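Local coordinates for Cap5O (PDB 3OJO), which oxidises UDP-N-acetyl-mannosamine with NAD as cofactor, serving capsular polysaccharide biosynthesis in Staphylococcus aureus, at residues N96-R101 / F276-D281; E218-D223 / K286-G291; D245-A250 / H259-G264; P263-H268 / T290-N295. All coordinates share one frame; numbering follows the deposited sequence.

Interaction 1 of 4, residues N96-R101 / F276-D281; sequences NDDQYR and FIIAKD
D98 takes a hydrogen bond at OD1 from the backbone N of S102, just beyond its own segment, and its other oxygen lies against I278: OD2 of D98 is 3.7 Å from CD1 of I278. The two side chains meet at about a right angle. The carboxylate only grazes a methyl group, and no hydrogen bond joins the segments. Y100 does more of the work. Its CG sits anti to the carbonyl carbon (chi1 -66°), which swings the ring over to I278, and CG1 of I278 rests on one ring face. That carbon is 4.1 Å from the ring centroid and 24° off the normal, a CH-pi contact shifted toward the CD2 rim, where CG1 of I278 comes within 3.7 Å of CD2 of Y100. CG2 of I278 is 3.8 Å from both CD2 and CE2 of Y100, so CG1 and CG2 lie on the same side of the ring, along its CD2-CE2 edge. I278 also packs on S102. Close by, a disulfide between C103 and C269 joins the loop just after 96-101 to the loop just before helix 275-280. The contact is a domain junction: a loop of the NAD-binding Rossmann domain set against the short helix 275-280 of the central domain.

Interaction 2 of 4, residues E218-D223 / K286-G291; sequences ENTYRD and KLIQTG. With PDC (pyridine-2,6-dicarboxylic acid), chain L; PDC (pyridine-2,6-dicarboxylic acid), chain I.
T220 lays its methyl across I288, with CG2 of T220 3.7 Å from CG1 of I288 and 3.9 Å from CD1 of I288; the two side chains cross at about a right angle. The threonine has CG2 anti to its backbone nitrogen and OG1 beside it (chi1 -61°), which puts OG1 within hydrogen-bonding reach of L216 O and A271 N and leaves CG2 on the I288 side. One turn on, D223 meets the backbone of G291: OD2 of D223 is 3.9 Å from C of G291. No hydrogen bond crosses, and D223 spends OD1 on a salt bridge to R101. Within 286-291, K286 O is gripped from opposite faces of its plane by T290 N and by T290 OG1, the latter at 2.7 Å. R222 runs out extended on the far side of its helix, its CD 3.5 Å from C3 of the chain L PDC, while O1 of the chain I PDC lies over one guanidinium face. E218 and N219 also line the chain L pocket. Buried, and apolar where T220 meets I288, this is helix-helix packing in the all-helical central domain, where the long helix 208-238 meets helix 286-312 near the subunit interface.

Interaction 3 of 4, residues D245-A250 / H259-G264; sequences DVIEMA and HQPGPG
I247 carries the whole contact from the helix side, and its apolar partner in 259-264 is P261: CD1 of I247 meets CD of the proline at 4.1 Å, each side chain reaching toward the other. A second kind of contact is carbon against oxygen. The carbonyl oxygen of H259 is 3.5 Å from CD1 of I247 and 4.0 Å from CG2 of I247, so the forked isoleucine closes over it from the helix. Q260 adds a looser touch, its bend at chi2 (-59°) turning the amide back until OE1 stands 4.1 Å from CG2 of I247. The H259 imidazole heads off the other way and meets the ring of Y221 with the planes at about 65°, while P261 also packs on N230 and T233 of helix 208-238. I247 itself is shared with a neighbour, since M217 of the second subunit packs against it too. Between these two segments, then, the fit of helix 243-250 to the loop that follows it is van der Waals contact, with no hydrogen bond, and the carbonyl oxygen of H259 rests against both CD1 and CG2 of I247.

Interaction 4 of 4, residues P263-H268 / T290-N295; sequences PGVGGH and TGREIN
G264 brings the loop closest to the helix, its CA 4.9 Å from CA of N295 and 3.6 Å from the carbonyl O of N295. Segment 263-268 is an irregular, glycine-rich strip passing a regular helix, 290-295. G264 has phi/psi of 137°/-169°, and with no side chain it can take those angles and sit this near the N295 carbonyl. V265 then turns its side chain into the helix. The V265 and N295 side chains cross obliquely, CG2 of V265 3.5 Å from both CG and ND2 of N295, and that amide donates through ND2 to D223 O on helix 208-238. On the other flank comes R292, whose chain leaves the helix away from the loop, then bends at chi2 and chi3 so that the guanidinium doubles back. It presents an edge to the valine, with NH2 of R292 3.8 Å from CB of V265 and that carbon in the guanidinium plane. R292 NH1 bonds to N296 OD1, and NE makes a long, weak ion pair with D223. No hydrogen bond spans the two segments: V265 is an apolar wedge between two polar side chains, of which N295 ND2 is engaged by D223 O and R292 NH1 by N296. R101 lies close to R292, and the D223 carboxylate, bound to R101 by a salt bridge, probably offsets their like charges.

From the N terminus, 96-101 comes first and waits until 276-281 to close interaction 1, the one contact of the four that ties the NAD-binding domain to the central domain. Interaction 2 starts at 218-223 and ends at 286-291, so it crosses interaction 1. Interaction 3, 245-250 with 259-264, is a short closure lying within both of those spans. Interaction 4 begins where it ends, sharing P263 and G264, crosses interaction 1, and finishes at 290-295 on helix 286-312, sharing T290 and G291 with interaction 2. Interactions 1, 2 and 4 converge at D223, R101 and R292, with interactions 2 and 4 having centres about 8 Å apart.

Interaction 1 of 4, residues N96-R101 / F276-D281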
loop_
_atom_site.group_PDB
_atom_site.type_symbol
_atom_site.label_atom_id
_atom_site.label_comp_id
_atom_site.label_asym_id
_atom_site.label_seq_id
_atom_site.Cartn_x
_atom_site.Cartn_y
_atom_site.Cartn_z
ATOM N N ASN B 96 -5.214 7.930 -21.196
ATOM C CA ASN B 96 -4.225 8.148 -22.243
ATOM C C ASN B 96 -3.552 6.826 -22.628
ATOM O O ASN B 96 -3.372 5.948 -21.770
ATOM C CB ASN B 96 -3.178 9.161 -21.769
ATOM C CG ASN B 96 -3.590 10.604 -21.867
ATOM O OD1 ASN B 96 -4.114 11.068 -22.886
ATOM N ND2 ASN B 96 -3.218 11.374 -20.859
ATOM N N ASP B 97 -3.208 6.666 -23.924
ATOM C CA ASP B 97 -2.497 5.471 -24.373
ATOM C C ASP B 97 -1.036 5.649 -23.970
ATOM O O ASP B 97 -0.224 6.214 -24.713
ATOM C CB ASP B 97 -2.701 5.185 -25.868
ATOM C CG ASP B 97 -4.102 4.692 -26.192
ATOM O OD1 ASP B 97 -4.507 3.634 -25.645
ATOM O OD2 ASP B 97 -4.788 5.346 -27.012
ATOM N N ASP B 98 -0.774 5.279 -22.700
ATOM C CA ASP B 98 0.497 5.350 -21.982
ATOM C C ASP B 98 0.499 4.346 -20.812
ATOM O O ASP B 98 -0.566 3.922 -20.342
ATOM C CB ASP B 98 0.810 6.799 -21.512
ATOM C CG ASP B 98 0.092 7.293 -20.260
ATOM O OD1 ASP B 98 -1.124 7.016 -20.114
ATOM O OD2 ASP B 98 0.731 7.997 -19.452
ATOM N N GLN B 99 1.713 3.969 -20.378
ATOM C CA GLN B 99 2.060 3.012 -19.319
ATOM C C GLN B 99 1.374 3.353 -17.996
ATOM O O GLN B 99 0.558 2.570 -17.499
ATOM C CB GLN B 99 3.602 2.968 -19.103
ATOM C CG GLN B 99 4.478 3.249 -20.340
ATOM C CD GLN B 99 4.623 4.728 -20.673
ATOM O OE1 GLN B 99 5.128 5.530 -19.878
ATOM N NE2 GLN B 99 4.197 5.117 -21.873
ATOM N N TYR B 100 1.695 4.555 -17.468
ATOM C CA TYR B 100 1.251 5.179 -16.215
ATOM C C TYR B 100 -0.259 5.378 -16.070
ATOM O O TYR B 100 -0.723 5.637 -14.955
ATOM C CB TYR B 100 1.942 6.552 -16.059
ATOM C CG TYR B 100 3.439 6.466 -15.866
ATOM C CD1 TYR B 100 3.992 6.307 -14.599
ATOM C CD2 TYR B 100 4.309 6.535 -16.953
ATOM C CE1 TYR B 100 5.372 6.229 -14.416
ATOM C CE2 TYR B 100 5.693 6.440 -16.783
ATOM C CZ TYR B 100 6.218 6.287 -15.510
ATOM O OH TYR B 100 7.580 6.193 -15.332
ATOM N N ARG B 101 -1.014 5.272 -17.187
ATOM C CA ARG B 101 -2.448 5.550 -17.285
ATOM C C ARG B 101 -2.782 6.952 -16.705
ATOM O O ARG B 101 -3.270 7.125 -15.577
ATOM C CB ARG B 101 -3.365 4.369 -16.872
ATOM C CG ARG B 101 -3.850 4.363 -15.437
ATOM C CD ARG B 101 -4.806 3.241 -15.141
ATOM N NE ARG B 101 -4.849 3.010 -13.701
ATOM C CZ ARG B 101 -5.777 2.302 -13.071
ATOM N NH1 ARG B 101 -6.774 1.746 -13.751
ATOM N NH2 ARG B 101 -5.725 2.153 -11.755
ATOM N N PHE B 276 5.272 16.769 -16.545
ATOM C CA PHE B 276 6.258 16.832 -15.461
ATOM C C PHE B 276 6.832 15.507 -14.951
ATOM O O PHE B 276 8.054 15.337 -14.963
ATOM C CB PHE B 276 5.737 17.662 -14.275
ATOM C CG PHE B 276 5.460 19.121 -14.544
ATOM C CD1 PHE B 276 6.459 20.075 -14.397
ATOM C CD2 PHE B 276 4.179 19.553 -14.871
ATOM C CE1 PHE B 276 6.197 21.427 -14.623
ATOM C CE2 PHE B 276 3.915 20.907 -15.091
ATOM C CZ PHE B 276 4.927 21.833 -14.967
ATOM N N ILE B 277 5.962 14.579 -14.499
ATOM C CA ILE B 277 6.387 13.302 -13.902
ATOM C C ILE B 277 6.371 12.043 -14.799
ATOM O O ILE B 277 6.301 10.914 -14.287
ATOM C CB ILE B 277 5.801 13.086 -12.475
ATOM C CG1 ILE B 277 4.255 13.185 -12.493
ATOM C CG2 ILE B 277 6.452 14.065 -11.471
ATOM C CD1 ILE B 277 3.572 12.695 -11.308
ATOM N N ILE B 278 6.462 12.242 -16.131
ATOM C CA ILE B 278 6.544 11.184 -17.152
ATOM C C ILE B 278 7.554 11.649 -18.210
ATOM O O ILE B 278 8.517 10.934 -18.494
ATOM C CB ILE B 278 5.180 10.749 -17.789
ATOM C CG1 ILE B 278 4.158 10.270 -16.734
ATOM C CG2 ILE B 278 5.402 9.660 -18.867
ATOM C CD1 ILE B 278 2.754 10.110 -17.235
ATOM N N ALA B 279 7.323 12.849 -18.786
ATOM C CA ALA B 279 8.180 13.457 -19.799
ATOM C C ALA B 279 9.431 14.125 -19.205
ATOM O O ALA B 279 10.462 14.153 -19.879
ATOM C CB ALA B 279 7.388 14.463 -20.622
ATOM N N LYS B 280 9.360 14.650 -17.960
ATOM C CA LYS B 280 10.507 15.340 -17.353
ATOM C C LYS B 280 11.221 14.671 -16.164
ATOM O O LYS B 280 12.407 14.951 -15.957
ATOM C CB LYS B 280 10.211 16.833 -17.091
ATOM C CG LYS B 280 9.814 17.662 -18.330
ATOM C CD LYS B 280 10.691 17.478 -19.602
ATOM C CE LYS B 280 12.077 18.087 -19.542
ATOM N NZ LYS B 280 12.854 17.791 -20.777
ATOM N N ASP B 281 10.514 13.805 -15.383
ATOM C CA ASP B 281 11.086 13.076 -14.230
ATOM C C ASP B 281 10.411 11.673 -14.022
ATOM O O ASP B 281 9.739 11.447 -13.004
ATOM C CB ASP B 281 11.048 13.957 -12.962
ATOM C CG ASP B 281 12.127 13.668 -11.935
ATOM O OD1 ASP B 281 13.073 12.905 -12.254
ATOM O OD2 ASP B 281 12.045 14.222 -10.822
#

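Interaction 2 of 4, residues E218-D223 / K286-G291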
loop_
_atom_site.group_PDB
_atom_site.type_symbol
_atom_site.label_atom_id
_atom_site.label_comp_id
_atom_site.label_asym_id
_atom_site.label_seq_id
_atom_site.Cartn_x
_atom_site.Cartn_y
_atom_site.Cartn_z
ATOM N N GLU B 218 -5.426 8.445 -3.782
ATOM C CA GLU B 218 -6.412 7.436 -3.387
ATOM C C GLU B 218 -6.375 6.309 -4.422
ATOM O O GLU B 218 -6.248 5.137 -4.064
ATOM C CB GLU B 218 -7.829 8.050 -3.344
ATOM C CG GLU B 218 -8.126 8.886 -2.101
ATOM C CD GLU B 218 -9.489 9.565 -2.061
ATOM O OE1 GLU B 218 -9.685 10.467 -1.213
ATOM O OE2 GLU B 218 -10.368 9.191 -2.868
ATOM N N ASN B 219 -6.412 6.686 -5.713
ATOM C CA ASN B 219 -6.378 5.777 -6.839
ATOM C C ASN B 219 -5.073 4.991 -6.920
ATOM O O ASN B 219 -5.086 3.811 -7.285
ATOM C CB ASN B 219 -6.622 6.552 -8.127
ATOM C CG ASN B 219 -8.043 7.019 -8.317
ATOM O OD1 ASN B 219 -8.898 6.835 -7.457
ATOM N ND2 ASN B 219 -8.325 7.661 -9.453
ATOM N N THR B 220 -3.960 5.665 -6.619
ATOM C CA THR B 220 -2.577 5.191 -6.622
ATOM C C THR B 220 -2.301 4.210 -5.472
ATOM O O THR B 220 -1.717 3.146 -5.715
ATOM C CB THR B 220 -1.660 6.401 -6.625
ATOM O OG1 THR B 220 -1.927 7.138 -7.817
ATOM C CG2 THR B 220 -0.217 6.028 -6.583
ATOM N N TYR B 221 -2.732 4.551 -4.234
ATOM C CA TYR B 221 -2.596 3.657 -3.097
ATOM C C TYR B 221 -3.273 2.349 -3.438
ATOM O O TYR B 221 -2.723 1.281 -3.194
ATOM C CB TYR B 221 -3.211 4.251 -1.810
ATOM C CG TYR B 221 -3.305 3.253 -0.670
ATOM C CD1 TYR B 221 -2.209 2.988 0.145
ATOM C CD2 TYR B 221 -4.482 2.556 -0.424
ATOM C CE1 TYR B 221 -2.292 2.060 1.191
ATOM C CE2 TYR B 221 -4.577 1.632 0.609
ATOM C CZ TYR B 221 -3.476 1.371 1.403
ATOM O OH TYR B 221 -3.576 0.452 2.417
ATOM N N ARG B 222 -4.470 2.444 -4.022
ATOM C CA ARG B 222 -5.261 1.287 -4.422
ATOM C C ARG B 222 -4.598 0.477 -5.551
ATOM O O ARG B 222 -4.620 -0.734 -5.478
ATOM C CB ARG B 222 -6.696 1.726 -4.758
ATOM C CG ARG B 222 -7.591 0.579 -5.196
ATOM C CD ARG B 222 -8.980 1.015 -5.617
ATOM N NE ARG B 222 -9.692 -0.062 -6.314
ATOM C CZ ARG B 222 -10.204 -1.154 -5.739
ATOM N NH1 ARG B 222 -10.089 -1.343 -4.426
ATOM N NH2 ARG B 222 -10.814 -2.074 -6.476
ATOM N N ASP B 223 -3.985 1.132 -6.556
ATOM C CA ASP B 223 -3.373 0.447 -7.692
ATOM C C ASP B 223 -2.093 -0.278 -7.320
ATOM O O ASP B 223 -1.929 -1.429 -7.699
ATOM C CB ASP B 223 -3.165 1.414 -8.881
ATOM C CG ASP B 223 -2.885 0.731 -10.211
ATOM O OD1 ASP B 223 -3.823 0.183 -10.804
ATOM O OD2 ASP B 223 -1.734 0.765 -10.662
ATOM N N LYS B 286 8.632 5.594 -10.526
ATOM C CA LYS B 286 9.058 4.208 -10.740
ATOM C C LYS B 286 8.132 3.146 -10.106
ATOM O O LYS B 286 7.818 2.168 -10.791
ATOM C CB LYS B 286 10.546 4.034 -10.362
ATOM C CG LYS B 286 11.196 2.693 -10.730
ATOM C CD LYS B 286 11.214 2.347 -12.234
ATOM C CE LYS B 286 10.973 0.872 -12.511
ATOM N NZ LYS B 286 11.997 -0.013 -11.888
ATOM N N LEU B 287 7.677 3.339 -8.842
ATOM C CA LEU B 287 6.758 2.419 -8.154
ATOM C C LEU B 287 5.412 2.374 -8.815
ATOM O O LEU B 287 4.859 1.291 -8.994
ATOM C CB LEU B 287 6.573 2.799 -6.674
ATOM C CG LEU B 287 5.979 1.722 -5.750
ATOM C CD1 LEU B 287 6.981 0.604 -5.478
ATOM C CD2 LEU B 287 5.617 2.317 -4.446
ATOM N N ILE B 288 4.863 3.564 -9.157
ATOM C CA ILE B 288 3.569 3.692 -9.835
ATOM C C ILE B 288 3.603 2.948 -11.181
ATOM O O ILE B 288 2.681 2.194 -11.470
ATOM C CB ILE B 288 3.099 5.175 -9.946
ATOM C CG1 ILE B 288 2.891 5.777 -8.540
ATOM C CG2 ILE B 288 1.803 5.288 -10.780
ATOM C CD1 ILE B 288 2.972 7.290 -8.443
ATOM N N GLN B 289 4.673 3.144 -11.968
ATOM C CA GLN B 289 4.898 2.508 -13.271
ATOM C C GLN B 289 4.912 0.974 -13.148
ATOM O O GLN B 289 4.205 0.288 -13.887
ATOM C CB GLN B 289 6.227 3.006 -13.850
ATOM C CG GLN B 289 6.533 2.551 -15.272
ATOM C CD GLN B 289 7.924 2.978 -15.664
ATOM O OE1 GLN B 289 8.926 2.582 -15.049
ATOM N NE2 GLN B 289 8.014 3.800 -16.700
ATOM N N THR B 290 5.720 0.451 -12.209
ATOM C CA THR B 290 5.850 -0.973 -11.902
ATOM C C THR B 290 4.489 -1.569 -11.521
ATOM O O THR B 290 4.126 -2.619 -12.051
ATOM C CB THR B 290 6.921 -1.166 -10.836
ATOM O OG1 THR B 290 8.117 -0.505 -11.267
ATOM C CG2 THR B 290 7.200 -2.632 -10.561
ATOM N N GLY B 291 3.740 -0.867 -10.653
ATOM C CA GLY B 291 2.404 -1.266 -10.231
ATOM C C GLY B 291 1.446 -1.432 -11.395
ATOM O O GLY B 291 0.657 -2.366 -11.425
HETATM N N1 PDC L . -11.905 3.862 -4.253
HETATM C C2 PDC L . -11.246 3.023 -3.447
HETATM C C3 PDC L . -9.917 3.325 -3.162
HETATM C C4 PDC L . -9.369 4.467 -3.804
HETATM C C5 PDC L . -10.148 5.290 -4.636
HETATM C C6 PDC L . -11.455 4.938 -4.819
HETATM C C7 PDC L . -12.032 1.865 -2.912
HETATM O O1 PDC L . -11.529 1.064 -2.146
HETATM O O2 PDC L . -13.341 1.749 -3.305
HETATM C C8 PDC L . -12.451 5.669 -5.622
HETATM O O3 PDC L . -12.187 6.727 -6.197
HETATM O O4 PDC L . -13.694 5.143 -5.689
HETATM N N1 PDC I . -15.415 1.216 -4.855
HETATM C C2 PDC I . -14.581 0.680 -5.812
HETATM C C3 PDC I . -14.585 -0.713 -6.153
HETATM C C4 PDC I . -15.484 -1.539 -5.458
HETATM C C5 PDC I . -16.337 -0.937 -4.498
HETATM C C6 PDC I . -16.301 0.458 -4.194
HETATM C C7 PDC I . -13.656 1.575 -6.489
HETATM O O1 PDC I . -12.884 1.195 -7.381
HETATM O O2 PDC I . -13.767 2.847 -6.106
HETATM C C8 PDC I . -17.202 1.026 -3.113
HETATM O O3 PDC I . -17.996 0.372 -2.490
HETATM O O4 PDC I . -17.212 2.302 -2.756
#

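Interaction 3 of 4, residues D245-A250 / H259-G264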
loop_
_atom_site.group_PDB
_atom_site.type_symbol
_atom_site.label_atom_id
_atom_site.label_comp_id
_atom_site.label_asym_id
_atom_site.label_seq_id
_atom_site.Cartn_x
_atom_site.Cartn_y
_atom_site.Cartn_z
ATOM N N ASP B 245 -5.218 -17.202 1.945
ATOM C CA ASP B 245 -4.992 -17.623 3.326
ATOM C C ASP B 245 -3.857 -16.857 3.960
ATOM O O ASP B 245 -3.937 -16.504 5.145
ATOM C CB ASP B 245 -4.721 -19.128 3.378
ATOM C CG ASP B 245 -5.957 -19.964 3.091
ATOM O OD1 ASP B 245 -7.078 -19.463 3.319
ATOM O OD2 ASP B 245 -5.802 -21.125 2.664
ATOM N N VAL B 246 -2.816 -16.568 3.173
ATOM C CA VAL B 246 -1.671 -15.799 3.641
ATOM C C VAL B 246 -2.010 -14.299 3.783
ATOM O O VAL B 246 -1.606 -13.673 4.774
ATOM C CB VAL B 246 -0.413 -16.097 2.800
ATOM C CG1 VAL B 246 0.788 -15.335 3.333
ATOM C CG2 VAL B 246 -0.116 -17.595 2.815
ATOM N N ILE B 247 -2.784 -13.717 2.827
ATOM C CA ILE B 247 -3.209 -12.309 2.964
ATOM C C ILE B 247 -3.987 -12.168 4.300
ATOM O O ILE B 247 -3.632 -11.317 5.119
ATOM C CB ILE B 247 -3.984 -11.777 1.730
ATOM C CG1 ILE B 247 -3.044 -11.656 0.514
ATOM C CG2 ILE B 247 -4.690 -10.412 2.030
ATOM C CD1 ILE B 247 -3.742 -11.513 -0.835
ATOM N N GLU B 248 -4.951 -13.082 4.553
ATOM C CA GLU B 248 -5.779 -13.157 5.765
ATOM C C GLU B 248 -4.915 -13.282 7.018
ATOM O O GLU B 248 -5.158 -12.593 8.006
ATOM C CB GLU B 248 -6.800 -14.306 5.639
ATOM C CG GLU B 248 -7.701 -14.525 6.848
ATOM C CD GLU B 248 -8.665 -15.694 6.719
ATOM O OE1 GLU B 248 -8.232 -16.791 6.291
ATOM O OE2 GLU B 248 -9.862 -15.510 7.044
ATOM N N MET B 249 -3.866 -14.106 6.939
ATOM C CA MET B 249 -2.885 -14.299 7.992
ATOM C C MET B 249 -2.137 -12.974 8.267
ATOM O O MET B 249 -2.252 -12.438 9.368
ATOM C CB MET B 249 -1.922 -15.435 7.590
ATOM C CG MET B 249 -0.976 -15.899 8.708
ATOM S SD MET B 249 -1.806 -16.545 10.187
ATOM C CE MET B 249 -2.697 -17.986 9.469
ATOM N N ALA B 250 -1.440 -12.416 7.242
ATOM C CA ALA B 250 -0.661 -11.168 7.292
ATOM C C ALA B 250 -1.458 -9.924 7.732
ATOM O O ALA B 250 -0.910 -9.061 8.430
ATOM C CB ALA B 250 -0.006 -10.925 5.944
ATOM N N HIS B 259 -4.265 -5.998 -0.149
ATOM C CA HIS B 259 -5.478 -6.031 -0.949
ATOM C C HIS B 259 -5.739 -7.400 -1.576
ATOM O O HIS B 259 -4.949 -8.328 -1.424
ATOM C CB HIS B 259 -5.478 -4.881 -1.994
ATOM C CG HIS B 259 -5.444 -3.500 -1.398
ATOM N ND1 HIS B 259 -5.927 -2.397 -2.102
ATOM C CD2 HIS B 259 -4.998 -3.080 -0.185
ATOM C CE1 HIS B 259 -5.752 -1.359 -1.295
ATOM N NE2 HIS B 259 -5.176 -1.719 -0.139
ATOM N N GLN B 260 -6.877 -7.522 -2.264
ATOM C CA GLN B 260 -7.278 -8.737 -2.956
ATOM C C GLN B 260 -6.723 -8.762 -4.381
ATOM O O GLN B 260 -6.750 -7.743 -5.079
ATOM C CB GLN B 260 -8.814 -8.883 -2.985
ATOM C CG GLN B 260 -9.443 -9.289 -1.654
ATOM C CD GLN B 260 -8.927 -10.615 -1.127
ATOM O OE1 GLN B 260 -8.214 -10.658 -0.125
ATOM N NE2 GLN B 260 -9.250 -11.713 -1.813
ATOM N N PRO B 261 -6.203 -9.922 -4.832
ATOM C CA PRO B 261 -5.742 -10.013 -6.229
ATOM C C PRO B 261 -6.942 -10.164 -7.173
ATOM O O PRO B 261 -8.076 -10.398 -6.715
ATOM C CB PRO B 261 -4.868 -11.264 -6.236
ATOM C CG PRO B 261 -5.385 -12.103 -5.093
ATOM C CD PRO B 261 -6.094 -11.218 -4.126
ATOM N N GLY B 262 -6.691 -10.027 -8.472
ATOM C CA GLY B 262 -7.740 -10.126 -9.478
ATOM C C GLY B 262 -7.239 -10.276 -10.899
ATOM O O GLY B 262 -6.057 -10.521 -11.133
ATOM N N PRO B 263 -8.134 -10.102 -11.878
ATOM C CA PRO B 263 -7.730 -10.257 -13.292
ATOM C C PRO B 263 -7.017 -9.049 -13.920
ATOM O O PRO B 263 -6.639 -9.071 -15.096
ATOM C CB PRO B 263 -9.063 -10.544 -13.988
ATOM C CG PRO B 263 -10.100 -9.887 -13.143
ATOM C CD PRO B 263 -9.579 -9.820 -11.741
ATOM N N GLY B 264 -6.839 -8.007 -13.122
ATOM C CA GLY B 264 -6.246 -6.744 -13.534
ATOM C C GLY B 264 -7.035 -5.585 -12.958
ATOM O O GLY B 264 -7.879 -5.779 -12.076
#

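Interaction 4 of 4, residues P263-H268 / T290-N295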
loop_
_atom_site.group_PDB
_atom_site.type_symbol
_atom_site.label_atom_id
_atom_site.label_comp_id
_atom_site.label_asym_id
_atom_site.label_seq_id
_atom_site.Cartn_x
_atom_site.Cartn_y
_atom_site.Cartn_z
ATOM N N PRO B 263 -8.134 -10.102 -11.878
ATOM C CA PRO B 263 -7.730 -10.257 -13.292
ATOM C C PRO B 263 -7.017 -9.049 -13.920
ATOM O O PRO B 263 -6.639 -9.071 -15.096
ATOM C CB PRO B 263 -9.063 -10.544 -13.988
ATOM C CG PRO B 263 -10.100 -9.887 -13.143
ATOM C CD PRO B 263 -9.579 -9.820 -11.741
ATOM N N GLY B 264 -6.839 -8.007 -13.122
ATOM C CA GLY B 264 -6.246 -6.744 -13.534
ATOM C C GLY B 264 -7.035 -5.585 -12.958
ATOM O O GLY B 264 -7.879 -5.779 -12.076
ATOM N N VAL B 265 -6.739 -4.369 -13.430
ATOM C CA VAL B 265 -7.345 -3.122 -12.953
ATOM C C VAL B 265 -7.907 -2.348 -14.144
ATOM O O VAL B 265 -7.316 -2.395 -15.219
ATOM C CB VAL B 265 -6.343 -2.277 -12.095
ATOM C CG1 VAL B 265 -6.972 -0.989 -11.585
ATOM C CG2 VAL B 265 -5.811 -3.077 -10.920
ATOM N N GLY B 266 -9.024 -1.649 -13.949
ATOM C CA GLY B 266 -9.653 -0.861 -15.000
ATOM C C GLY B 266 -10.043 0.536 -14.582
ATOM O O GLY B 266 -9.488 1.063 -13.620
ATOM N N GLY B 267 -10.994 1.124 -15.315
ATOM C CA GLY B 267 -11.525 2.475 -15.111
ATOM C C GLY B 267 -10.514 3.589 -14.877
ATOM O O GLY B 267 -9.655 3.855 -15.723
ATOM N N HIS B 268 -10.648 4.248 -13.712
ATOM C CA HIS B 268 -9.876 5.356 -13.114
ATOM C C HIS B 268 -8.414 5.580 -13.559
ATOM O O HIS B 268 -7.713 4.631 -13.921
ATOM C CB HIS B 268 -9.915 5.222 -11.577
ATOM C CG HIS B 268 -9.516 3.864 -11.072
ATOM N ND1 HIS B 268 -10.451 2.851 -10.896
ATOM C CD2 HIS B 268 -8.294 3.392 -10.732
ATOM C CE1 HIS B 268 -9.769 1.802 -10.456
ATOM N NE2 HIS B 268 -8.470 2.077 -10.340
ATOM N N THR B 290 5.720 0.451 -12.209
ATOM C CA THR B 290 5.850 -0.973 -11.902
ATOM C C THR B 290 4.489 -1.569 -11.521
ATOM O O THR B 290 4.126 -2.619 -12.051
ATOM C CB THR B 290 6.921 -1.166 -10.836
ATOM O OG1 THR B 290 8.117 -0.505 -11.267
ATOM C CG2 THR B 290 7.200 -2.632 -10.561
ATOM N N GLY B 291 3.740 -0.867 -10.653
ATOM C CA GLY B 291 2.404 -1.266 -10.231
ATOM C C GLY B 291 1.446 -1.432 -11.395
ATOM O O GLY B 291 0.657 -2.366 -11.425
ATOM N N ARG B 292 1.526 -0.519 -12.355
ATOM C CA ARG B 292 0.733 -0.470 -13.584
ATOM C C ARG B 292 1.126 -1.631 -14.519
ATOM O O ARG B 292 0.252 -2.305 -15.077
ATOM C CB ARG B 292 0.949 0.885 -14.285
ATOM C CG ARG B 292 0.122 2.036 -13.711
ATOM C CD ARG B 292 -1.217 2.180 -14.405
ATOM N NE ARG B 292 -2.216 1.222 -13.907
ATOM C CZ ARG B 292 -2.679 0.178 -14.595
ATOM N NH1 ARG B 292 -2.260 -0.050 -15.833
ATOM N NH2 ARG B 292 -3.563 -0.644 -14.047
ATOM N N GLU B 293 2.445 -1.883 -14.638
ATOM C CA GLU B 293 3.011 -2.973 -15.432
ATOM C C GLU B 293 2.494 -4.319 -14.946
ATOM O O GLU B 293 2.079 -5.135 -15.778
ATOM C CB GLU B 293 4.548 -2.950 -15.390
ATOM C CG GLU B 293 5.183 -1.849 -16.239
ATOM C CD GLU B 293 6.659 -1.540 -16.029
ATOM O OE1 GLU B 293 7.121 -0.510 -16.571
ATOM O OE2 GLU B 293 7.357 -2.322 -15.339
ATOM N N ILE B 294 2.480 -4.536 -13.592
ATOM C CA ILE B 294 1.999 -5.756 -12.938
ATOM C C ILE B 294 0.520 -5.923 -13.194
ATOM O O ILE B 294 0.106 -6.990 -13.635
ATOM C CB ILE B 294 2.391 -5.850 -11.422
ATOM C CG1 ILE B 294 3.921 -5.893 -11.239
ATOM C CG2 ILE B 294 1.762 -7.064 -10.744
ATOM C CD1 ILE B 294 4.397 -5.257 -9.983
ATOM N N ASN B 295 -0.263 -4.852 -13.003
ATOM C CA ASN B 295 -1.708 -4.873 -13.240
ATOM C C ASN B 295 -2.093 -5.119 -14.696
ATOM O O ASN B 295 -3.072 -5.836 -14.959
ATOM C CB ASN B 295 -2.412 -3.661 -12.626
ATOM C CG ASN B 295 -2.344 -3.644 -11.115
ATOM O OD1 ASN B 295 -2.221 -4.676 -10.451
ATOM N ND2 ASN B 295 -2.410 -2.468 -10.528
#